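Local coordinates for protein beta-phosphoglucomutase (PDB 3DV9) that probably interconverts beta-glucose 1-phosphate and glucose 6-phosphate with the help of magnesium, as a member of the haloacid dehalogenase superfamily, at residues Asn10-Thr15 and Glu19-Lys24; Thr72-Ser77 and Glu88-Ile93; Glu169-Ala174 and Val195-Ala200. One frame throughout, in Å; residues are numbered along the deposited sequence. Where two conformers were deposited one is given.

How the contacts relate
The three contacts follow one another along the chain. Contact 1 joins helix 2-16 to the loop that leads into strand 25-29. Contact 2 pairs helix 69-81 with helix 87-101. Contact 3 pairs helix 169-178 with helix 192-200, beside the parallel sheet. Contacts 1 and 3 belong to the sheet-bearing core, with centres about 17 Å apart. Contact 2 lies in a separate group of helices, its centre about 40 Å from contact 1 and about 24 Å from contact 3. None touches another. The layout fits a haloacid dehalogenase fold, with a Rossmann-like core and a helical cap. Tyr171 of contact 3 has its side chain about 7 Å from the bound magnesium ion.

Contact 1: residues Asn10-Thr15 and Glu19-Lys24; sequences NNYLHT and ESIDLK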
loop_
_atom_site.group_PDB
_atom_site.type_symbol
_atom_site.label_atom_id
_atom_site.label_comp_id
_atom_site.label_asym_id
_atom_site.label_seq_id
_atom_site.Cartn_x
_atom_site.Cartn_y
_atom_site.Cartn_z
ATOM N N ASN A 10 10.397 -4.887 -19.448
ATOM C CA ASN A 10 10.159 -5.759 -20.591
ATOM C C ASN A 10 9.512 -7.072 -20.221
ATOM O O ASN A 10 8.672 -7.582 -20.973
ATOM C CB ASN A 10 11.421 -5.930 -21.424
ATOM C CG ASN A 10 11.747 -4.681 -22.203
ATOM O OD1 ASN A 10 10.841 -4.045 -22.801
ATOM N ND2 ASN A 10 13.019 -4.292 -22.195
ATOM N N ASN A 11 9.891 -7.632 -19.075
ATOM C CA ASN A 11 9.201 -8.832 -18.550
ATOM C C ASN A 11 7.694 -8.610 -18.290
ATOM O O ASN A 11 6.847 -9.447 -18.683
ATOM C CB ASN A 11 9.902 -9.344 -17.281
ATOM C CG ASN A 11 11.234 -10.078 -17.607
ATOM O OD1 ASN A 11 11.428 -10.553 -18.729
ATOM N ND2 ASN A 11 12.137 -10.171 -16.621
ATOM N N TYR A 12 7.376 -7.500 -17.616
ATOM C CA TYR A 12 6.004 -7.061 -17.422
ATOM C C TYR A 12 5.254 -6.904 -18.746
ATOM O O TYR A 12 4.163 -7.452 -18.901
ATOM C CB TYR A 12 5.943 -5.762 -16.603
ATOM C CG TYR A 12 4.569 -5.166 -16.551
ATOM C CD1 TYR A 12 3.643 -5.599 -15.597
ATOM C CD2 TYR A 12 4.205 -4.138 -17.417
ATOM C CE1 TYR A 12 2.384 -5.055 -15.538
ATOM C CE2 TYR A 12 2.931 -3.577 -17.375
ATOM C CZ TYR A 12 2.030 -4.046 -16.435
ATOM O OH TYR A 12 0.772 -3.532 -16.355
ATOM N N LEU A 13 5.824 -6.167 -19.697
ATOM C CA LEU A 13 5.168 -5.968 -20.989
ATOM C C LEU A 13 4.895 -7.297 -21.693
ATOM O O LEU A 13 3.782 -7.527 -22.191
ATOM C CB LEU A 13 6.008 -5.081 -21.891
ATOM C CG LEU A 13 6.229 -3.664 -21.378
ATOM C CD1 LEU A 13 7.112 -2.921 -22.399
ATOM C CD2 LEU A 13 4.926 -2.892 -21.093
ATOM N N HIS A 14 5.906 -8.167 -21.714
ATOM C CA HIS A 14 5.774 -9.485 -22.340
ATOM C C HIS A 14 4.659 -10.317 -21.693
ATOM O O HIS A 14 3.828 -10.884 -22.399
ATOM C CB HIS A 14 7.103 -10.249 -22.303
ATOM C CG HIS A 14 7.053 -11.577 -23.002
ATOM N ND1 HIS A 14 6.876 -11.699 -24.367
ATOM C CD2 HIS A 14 7.133 -12.841 -22.521
ATOM C CE1 HIS A 14 6.857 -12.980 -24.694
ATOM N NE2 HIS A 14 7.010 -13.694 -23.593
ATOM N N THR A 15 4.616 -10.378 -20.358
ATOM C CA THR A 15 3.656 -11.289 -19.716
ATOM C C THR A 15 2.200 -10.790 -19.806
ATOM O O THR A 15 1.256 -11.591 -19.733
ATOM C CB THR A 15 4.084 -11.695 -18.271
ATOM O OG1 THR A 15 4.114 -10.549 -17.454
ATOM C CG2 THR A 15 5.479 -12.316 -18.269
ATOM N N GLU A 19 2.606 -3.130 -25.445
ATOM C CA GLU A 19 3.739 -2.624 -26.206
ATOM C C GLU A 19 4.614 -1.752 -25.322
ATOM O O GLU A 19 5.827 -1.725 -25.502
ATOM C CB GLU A 19 3.305 -1.829 -27.439
ATOM C CG GLU A 19 2.740 -2.678 -28.576
ATOM C CD GLU A 19 3.732 -3.693 -29.117
ATOM O OE1 GLU A 19 3.345 -4.877 -29.265
ATOM O OE2 GLU A 19 4.898 -3.308 -29.383
ATOM N N SER A 20 4.000 -1.047 -24.370
ATOM C CA SER A 20 4.741 -0.137 -23.527
ATOM C C SER A 20 3.935 0.190 -22.274
ATOM O O SER A 20 2.740 -0.098 -22.191
ATOM C CB SER A 20 4.987 1.184 -24.261
ATOM O OG SER A 20 3.739 1.838 -24.439
ATOM N N ILE A 21 4.614 0.804 -21.316
ATOM C CA ILE A 21 3.926 1.482 -20.223
ATOM C C ILE A 21 3.882 2.949 -20.630
ATOM O O ILE A 21 4.905 3.551 -20.910
ATOM C CB ILE A 21 4.650 1.288 -18.836
ATOM C CG1 ILE A 21 4.364 -0.132 -18.278
ATOM C CG2 ILE A 21 4.217 2.388 -17.802
ATOM C CD1 ILE A 21 5.292 -0.590 -17.175
ATOM N N ASP A 22 2.675 3.500 -20.665
ATOM C CA ASP A 22 2.461 4.897 -21.029
ATOM C C ASP A 22 2.053 5.637 -19.739
ATOM O O ASP A 22 0.882 5.760 -19.397
ATOM C CB ASP A 22 1.394 4.958 -22.129
ATOM C CG ASP A 22 1.050 6.375 -22.551
ATOM O OD1 ASP A 22 1.839 7.305 -22.290
ATOM O OD2 ASP A 22 -0.030 6.552 -23.171
ATOM N N LEU A 23 3.062 6.055 -18.995
ATOM C CA LEU A 23 2.860 6.434 -17.617
ATOM C C LEU A 23 1.994 7.689 -17.450
ATOM O O LEU A 23 2.329 8.761 -17.993
ATOM C CB LEU A 23 4.206 6.624 -16.925
ATOM C CG LEU A 23 4.110 6.879 -15.416
ATOM C CD1 LEU A 23 3.452 5.736 -14.691
ATOM C CD2 LEU A 23 5.500 7.083 -14.803
ATOM N N LYS A 24 0.882 7.543 -16.710
ATOM C CA LYS A 24 0.002 8.671 -16.422
ATOM C C LYS A 24 -0.260 8.838 -14.932
ATOM O O LYS A 24 -0.641 9.913 -14.486
ATOM C CB LYS A 24 -1.327 8.513 -17.168
ATOM C CG LYS A 24 -1.137 8.335 -18.659
ATOM C CD LYS A 24 -2.444 8.464 -19.403
ATOM C CE LYS A 24 -2.252 8.140 -20.898
ATOM N NZ LYS A 24 -1.610 9.234 -21.682
#
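Leu13 and Tyr12 of the N-terminal helix pack against the chain that returns at Glu19, Ser20 and Ile21. The contact is apolar, and no hydrogen bond crosses it. Leu13 spreads its two methyls over the backbone. CD2 of Leu13 lies 3.4 Å from C of Ser20, and CD1 of Leu13 lies 3.6 Å from O of Glu19. The CD2 methyl of Leu13 also meets CG1 of Ile21, at 4.0 Å. Tyr12 and Ile21 cross at about a right angle. CD1 of Ile21 sits 3.7 Å from CD2 of Tyr12 and almost as near to CE2. The ring of Tyr12 extends from the helix to this methyl because CG lies opposite the residue's N (chi1 172°).

Two polar bonds border the apolar patch. The hydroxyl of Tyr12 is hydrogen-bonded to O of Gly202, which fixes the far end of the ring. O of Ser20 is bonded to ND2 of Asn183. Within helix 2-16, on a part turned away from the loop, O of Asn11 takes two bonds from Thr15. N and OG1 of Thr15 reach it from opposite faces of the carbonyl plane, OG1 at 3.2 Å from O of Asn11.

Leu244 of helix 230-244 also touches Ile21. The chain turns back after helix 2-16, and its loop packs on the helix before entering strand 25-29 of the Rossmann-like parallel sheet.

Contact 2: residues Thr72-Ser77 and Glu88-Ile93; sequences TINIVS and EEIKAI
OG of Ser77 is gripped by two groups, O of His83 and NH2 of Arg81, one helical turn on from Ile73, which meets Ile90 and Ile93 across the contact. N of Ser77 also bonds to O of Ile73 at 2.8 Å. Ile73 and Ile93 reach toward each other tip to tip. CD1 of Ile73 lies 3.7 Å from CG2 of Ile93, and CG2 of Ile73 lies 3.8 Å from CD1 of Ile93. Ile90 crosses Ile73 obliquely, its CG1 4.1 Å from CG2 of Ile73. The two helix segments run at 120° to each other, with axes 10.9 Å apart. They probably belong to the helical cap domain of the beta-phosphoglucomutase type, where Trp45 of helix 38-51 touches both Ile73 and Ile93. Cutting Ile73 back to an alanine is likely to open a gap in front of Ile93 and leave CG1 of Ile90 without this apolar neighbour. Asn74 has CG beside its backbone N (chi1 -78°), bringing its amide near Ile90; the side chains cross at about a right angle. CD1 of Ile90 lies 3.8 Å from OD1 of Asn74. That same OD1 accepts a hydrogen bond from N of Ala85.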
loop_
_atom_site.group_PDB
_atom_site.type_symbol
_atom_site.label_atom_id
_atom_site.label_comp_id
_atom_site.label_asym_id
_atom_site.label_seq_id
_atom_site.Cartn_x
_atom_site.Cartn_y
_atom_site.Cartn_z
ATOM N N THR A 72 -8.513 -9.917 9.185
ATOM C CA THR A 72 -7.456 -10.135 10.193
ATOM C C THR A 72 -7.998 -10.744 11.504
ATOM O O THR A 72 -7.431 -11.709 12.048
ATOM C CB THR A 72 -6.659 -8.837 10.520
ATOM O OG1 THR A 72 -5.968 -8.375 9.345
ATOM C CG2 THR A 72 -5.609 -9.101 11.616
ATOM N N ILE A 73 -9.075 -10.160 12.027
ATOM C CA ILE A 73 -9.711 -10.684 13.241
ATOM C C ILE A 73 -10.194 -12.108 12.998
ATOM O O ILE A 73 -9.990 -12.997 13.840
ATOM C CB ILE A 73 -10.888 -9.770 13.705
ATOM C CG1 ILE A 73 -10.365 -8.386 14.098
ATOM C CG2 ILE A 73 -11.669 -10.398 14.886
ATOM C CD1 ILE A 73 -11.451 -7.275 14.062
ATOM N N ASN A 74 -10.816 -12.338 11.842
ATOM C CA ASN A 74 -11.368 -13.671 11.546
ATOM C C ASN A 74 -10.310 -14.754 11.356
ATOM O O ASN A 74 -10.529 -15.911 11.756
ATOM C CB ASN A 74 -12.331 -13.638 10.362
ATOM C CG ASN A 74 -13.685 -13.101 10.739
ATOM O OD1 ASN A 74 -14.015 -13.019 11.926
ATOM N ND2 ASN A 74 -14.477 -12.718 9.736
ATOM N N ILE A 75 -9.161 -14.378 10.786
ATOM C CA ILE A 75 -8.033 -15.312 10.676
ATOM C C ILE A 75 -7.627 -15.784 12.059
ATOM O O ILE A 75 -7.539 -16.987 12.311
ATOM C CB ILE A 75 -6.799 -14.671 9.946
ATOM C CG1 ILE A 75 -7.088 -14.545 8.447
ATOM C CG2 ILE A 75 -5.507 -15.490 10.197
ATOM C CD1 ILE A 75 -6.210 -13.498 7.758
ATOM N N VAL A 76 -7.411 -14.842 12.970
ATOM C CA VAL A 76 -6.954 -15.181 14.303
ATOM C C VAL A 76 -8.054 -15.926 15.078
ATOM O O VAL A 76 -7.765 -16.864 15.830
ATOM C CB VAL A 76 -6.506 -13.936 15.092
ATOM C CG1 VAL A 76 -6.029 -14.317 16.484
ATOM C CG2 VAL A 76 -5.421 -13.183 14.322
ATOM N N SER A 77 -9.304 -15.500 14.913
ATOM C CA SER A 77 -10.426 -16.157 15.606
ATOM C C SER A 77 -10.600 -17.618 15.178
ATOM O O SER A 77 -10.760 -18.521 16.027
ATOM C CB SER A 77 -11.724 -15.389 15.382
ATOM O OG SER A 77 -12.792 -16.006 16.092
ATOM N N GLU A 88 -20.567 -8.000 16.277
ATOM C CA GLU A 88 -20.373 -7.264 17.520
ATOM C C GLU A 88 -18.894 -7.269 17.914
ATOM O O GLU A 88 -18.342 -6.212 18.241
ATOM C CB GLU A 88 -21.260 -7.821 18.661
ATOM C CG GLU A 88 -21.005 -7.128 20.017
ATOM C CD GLU A 88 -21.716 -7.760 21.219
ATOM O OE1 GLU A 88 -21.832 -9.001 21.320
ATOM O OE2 GLU A 88 -22.148 -6.993 22.097
ATOM N N GLU A 89 -18.249 -8.438 17.885
ATOM C CA GLU A 89 -16.837 -8.511 18.292
ATOM C C GLU A 89 -15.969 -7.635 17.387
ATOM O O GLU A 89 -15.146 -6.841 17.862
ATOM C CB GLU A 89 -16.328 -9.951 18.298
ATOM C CG GLU A 89 -16.747 -10.744 19.539
ATOM C CD GLU A 89 -16.607 -12.234 19.339
ATOM O OE1 GLU A 89 -16.660 -12.689 18.164
ATOM O OE2 GLU A 89 -16.414 -12.955 20.347
ATOM N N ILE A 90 -16.201 -7.754 16.082
ATOM C CA ILE A 90 -15.389 -7.063 15.085
ATOM C C ILE A 90 -15.495 -5.543 15.234
ATOM O O ILE A 90 -14.494 -4.832 15.204
ATOM C CB ILE A 90 -15.764 -7.546 13.648
ATOM C CG1 ILE A 90 -15.240 -8.983 13.432
ATOM C CG2 ILE A 90 -15.220 -6.580 12.559
ATOM C CD1 ILE A 90 -15.903 -9.763 12.290
ATOM N N LYS A 91 -16.715 -5.050 15.406
ATOM C CA LYS A 91 -16.925 -3.626 15.638
ATOM C C LYS A 91 -16.253 -3.080 16.913
ATOM O O LYS A 91 -15.703 -1.968 16.902
ATOM C CB LYS A 91 -18.426 -3.310 15.645
ATOM C CG LYS A 91 -18.739 -1.843 15.875
ATOM C CD LYS A 91 -20.195 -1.634 16.224
ATOM C CE LYS A 91 -20.579 -0.169 16.040
ATOM N NZ LYS A 91 -22.007 -0.013 15.654
ATOM N N ALA A 92 -16.321 -3.854 17.996
ATOM C CA ALA A 92 -15.683 -3.531 19.275
ATOM C C ALA A 92 -14.158 -3.499 19.156
ATOM O O ALA A 92 -13.494 -2.594 19.676
ATOM C CB ALA A 92 -16.106 -4.534 20.337
ATOM N N ILE A 93 -13.613 -4.498 18.466
ATOM C CA ILE A 93 -12.175 -4.604 18.284
ATOM C C ILE A 93 -11.701 -3.442 17.410
ATOM O O ILE A 93 -10.778 -2.724 17.789
ATOM C CB ILE A 93 -11.779 -5.963 17.703
ATOM C CG1 ILE A 93 -12.099 -7.071 18.724
ATOM C CG2 ILE A 93 -10.275 -5.960 17.264
ATOM C CD1 ILE A 93 -12.079 -8.526 18.137
#

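Contact 3: residues Glu169-Ala174 and Val195-Ala200; sequences EPYLMA and VQAGVA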
loop_
_atom_site.group_PDB
_atom_site.type_symbol
_atom_site.label_atom_id
_atom_site.label_comp_id
_atom_site.label_asym_id
_atom_site.label_seq_id
_atom_site.Cartn_x
_atom_site.Cartn_y
_atom_site.Cartn_z
ATOM N N GLU A 169 -9.097 -5.450 -5.809
ATOM C CA GLU A 169 -10.168 -4.420 -5.812
ATOM C C GLU A 169 -9.730 -2.968 -5.553
ATOM O O GLU A 169 -10.085 -2.102 -6.325
ATOM C CB GLU A 169 -11.378 -4.824 -4.927
ATOM C CG GLU A 169 -12.594 -3.877 -5.017
ATOM C CD GLU A 169 -13.254 -3.893 -6.395
ATOM O OE1 GLU A 169 -12.900 -4.756 -7.235
ATOM O OE2 GLU A 169 -14.106 -3.019 -6.646
ATOM N N PRO A 170 -8.969 -2.702 -4.477
ATOM C CA PRO A 170 -8.558 -1.311 -4.214
ATOM C C PRO A 170 -7.822 -0.671 -5.421
ATOM O O PRO A 170 -8.040 0.529 -5.758
ATOM C CB PRO A 170 -7.611 -1.448 -2.991
ATOM C CG PRO A 170 -7.986 -2.687 -2.353
ATOM C CD PRO A 170 -8.479 -3.625 -3.419
ATOM N N TYR A 171 -6.901 -1.420 -6.020
ATOM C CA TYR A 171 -6.138 -0.916 -7.168
ATOM C C TYR A 171 -6.981 -0.834 -8.434
ATOM O O TYR A 171 -6.876 0.116 -9.190
ATOM C CB TYR A 171 -4.841 -1.729 -7.375
ATOM C CG TYR A 171 -3.875 -1.399 -6.283
ATOM C CD1 TYR A 171 -3.356 -0.104 -6.162
ATOM C CD2 TYR A 171 -3.508 -2.354 -5.321
ATOM C CE1 TYR A 171 -2.497 0.239 -5.109
ATOM C CE2 TYR A 171 -2.593 -2.002 -4.253
ATOM C CZ TYR A 171 -2.127 -0.711 -4.178
ATOM O OH TYR A 171 -1.293 -0.319 -3.175
ATOM N N LEU A 172 -7.829 -1.825 -8.666
ATOM C CA LEU A 172 -8.764 -1.743 -9.793
ATOM C C LEU A 172 -9.666 -0.515 -9.670
ATOM O O LEU A 172 -10.002 0.154 -10.690
ATOM C CB LEU A 172 -9.593 -3.030 -9.876
ATOM C CG LEU A 172 -8.826 -4.319 -10.224
ATOM C CD1 LEU A 172 -9.686 -5.576 -9.983
ATOM C CD2 LEU A 172 -8.206 -4.276 -11.615
HETATM N N MSE A 173 -10.097 -0.231 -8.433
HETATM C CA MSE A 173 -10.996 0.926 -8.173
HETATM C C MSE A 173 -10.216 2.214 -8.441
HETATM O O MSE A 173 -10.766 3.190 -8.991
HETATM C CB MSE A 173 -11.545 0.915 -6.758
HETATM C CG MSE A 173 -12.423 2.145 -6.390
HETATM SE SE MSE A 173 -14.032 2.154 -7.506
HETATM C CE MSE A 173 -14.943 0.685 -6.543
ATOM N N ALA A 174 -8.939 2.205 -8.050
ATOM C CA ALA A 174 -8.053 3.347 -8.360
ATOM C C ALA A 174 -7.986 3.597 -9.878
ATOM O O ALA A 174 -8.139 4.726 -10.300
ATOM C CB ALA A 174 -6.644 3.170 -7.790
ATOM N N VAL A 195 1.537 -5.843 -2.324
ATOM C CA VAL A 195 2.229 -6.236 -3.543
ATOM C C VAL A 195 1.335 -7.233 -4.294
ATOM O O VAL A 195 1.134 -7.113 -5.489
ATOM C CB VAL A 195 3.614 -6.827 -3.272
ATOM C CG1 VAL A 195 4.203 -7.372 -4.552
ATOM C CG2 VAL A 195 4.535 -5.690 -2.711
ATOM N N GLN A 196 0.808 -8.214 -3.561
ATOM C CA GLN A 196 -0.045 -9.248 -4.179
ATOM C C GLN A 196 -1.240 -8.619 -4.908
ATOM O O GLN A 196 -1.593 -9.045 -6.030
ATOM C CB GLN A 196 -0.523 -10.222 -3.091
ATOM C CG GLN A 196 -1.247 -11.400 -3.689
ATOM C CD GLN A 196 -1.676 -12.408 -2.649
ATOM O OE1 GLN A 196 -1.102 -12.494 -1.553
ATOM N NE2 GLN A 196 -2.705 -13.166 -2.980
ATOM N N ALA A 197 -1.869 -7.636 -4.256
ATOM C CA ALA A 197 -3.045 -6.913 -4.816
ATOM C C ALA A 197 -2.660 -6.166 -6.102
ATOM O O ALA A 197 -3.405 -6.231 -7.099
ATOM C CB ALA A 197 -3.620 -5.933 -3.794
ATOM N N GLY A 198 -1.528 -5.453 -6.076
ATOM C CA GLY A 198 -1.072 -4.679 -7.250
ATOM C C GLY A 198 -0.796 -5.631 -8.420
ATOM O O GLY A 198 -1.184 -5.374 -9.553
ATOM N N VAL A 199 -0.132 -6.750 -8.118
ATOM C CA VAL A 199 0.243 -7.719 -9.147
ATOM C C VAL A 199 -1.050 -8.354 -9.715
ATOM O O VAL A 199 -1.218 -8.504 -10.967
ATOM C CB VAL A 199 1.200 -8.751 -8.558
ATOM C CG1 VAL A 199 1.425 -9.911 -9.523
ATOM C CG2 VAL A 199 2.512 -8.083 -8.273
ATOM N N ALA A 200 -1.985 -8.663 -8.815
ATOM C CA ALA A 200 -3.277 -9.267 -9.226
ATOM C C ALA A 200 -4.088 -8.287 -10.066
ATOM O O ALA A 200 -4.926 -8.710 -10.868
ATOM C CB ALA A 200 -4.117 -9.733 -7.992
#
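Tyr171 is the side chain that carries this contact, and it meets Ala197 and Gly198. CG of Tyr171 stands beside its own backbone N and anti to the carbonyl carbon (chi1 -72°). This carries the ring across to the other helix. The second torsion (chi2 -64°) turns the ring so that its CD2-CE2 side meets that helix.

CB of Ala197 approaches the ring at its edge, in the ring plane. It lies 3.9 Å from CD2 of Tyr171 and 4.1 Å from CE2 of Tyr171. The methyl therefore straddles one bond of the ring. The next residue meets the same side through its backbone. N of Gly198 is 3.8 Å from CD2 of Tyr171, and CA of Gly198 is 3.9 Å from that same CD2. N of Gly198 comes in obliquely. With no side chain on Gly198 and a single methyl on Ala197, the ring can settle close to the helix backbone. The two backbones are nearest here, with CA of Tyr171 and CA of Gly198 6.3 Å apart.

No hydrogen bond joins the two segments. The hydroxyl of buried Tyr171 is hydrogen-bonded to OE2 of Glu189. That bond should limit the swing of the ring while Ala197 and Gly198 line its side.

The Tyr171 side chain is about 7 Å from the bound magnesium ion and touches Asp29, one of the metal ligands. Tyr171 is thus close to the metal site, though not part of it.

Helices 169-178 and 192-200 flank strand 185-189 in sequence. Tyr171 and Ala174 rest on strands 25-29 and 126-130, and Val195 rests on strand 204-208, so the helix pair lies against the parallel sheet.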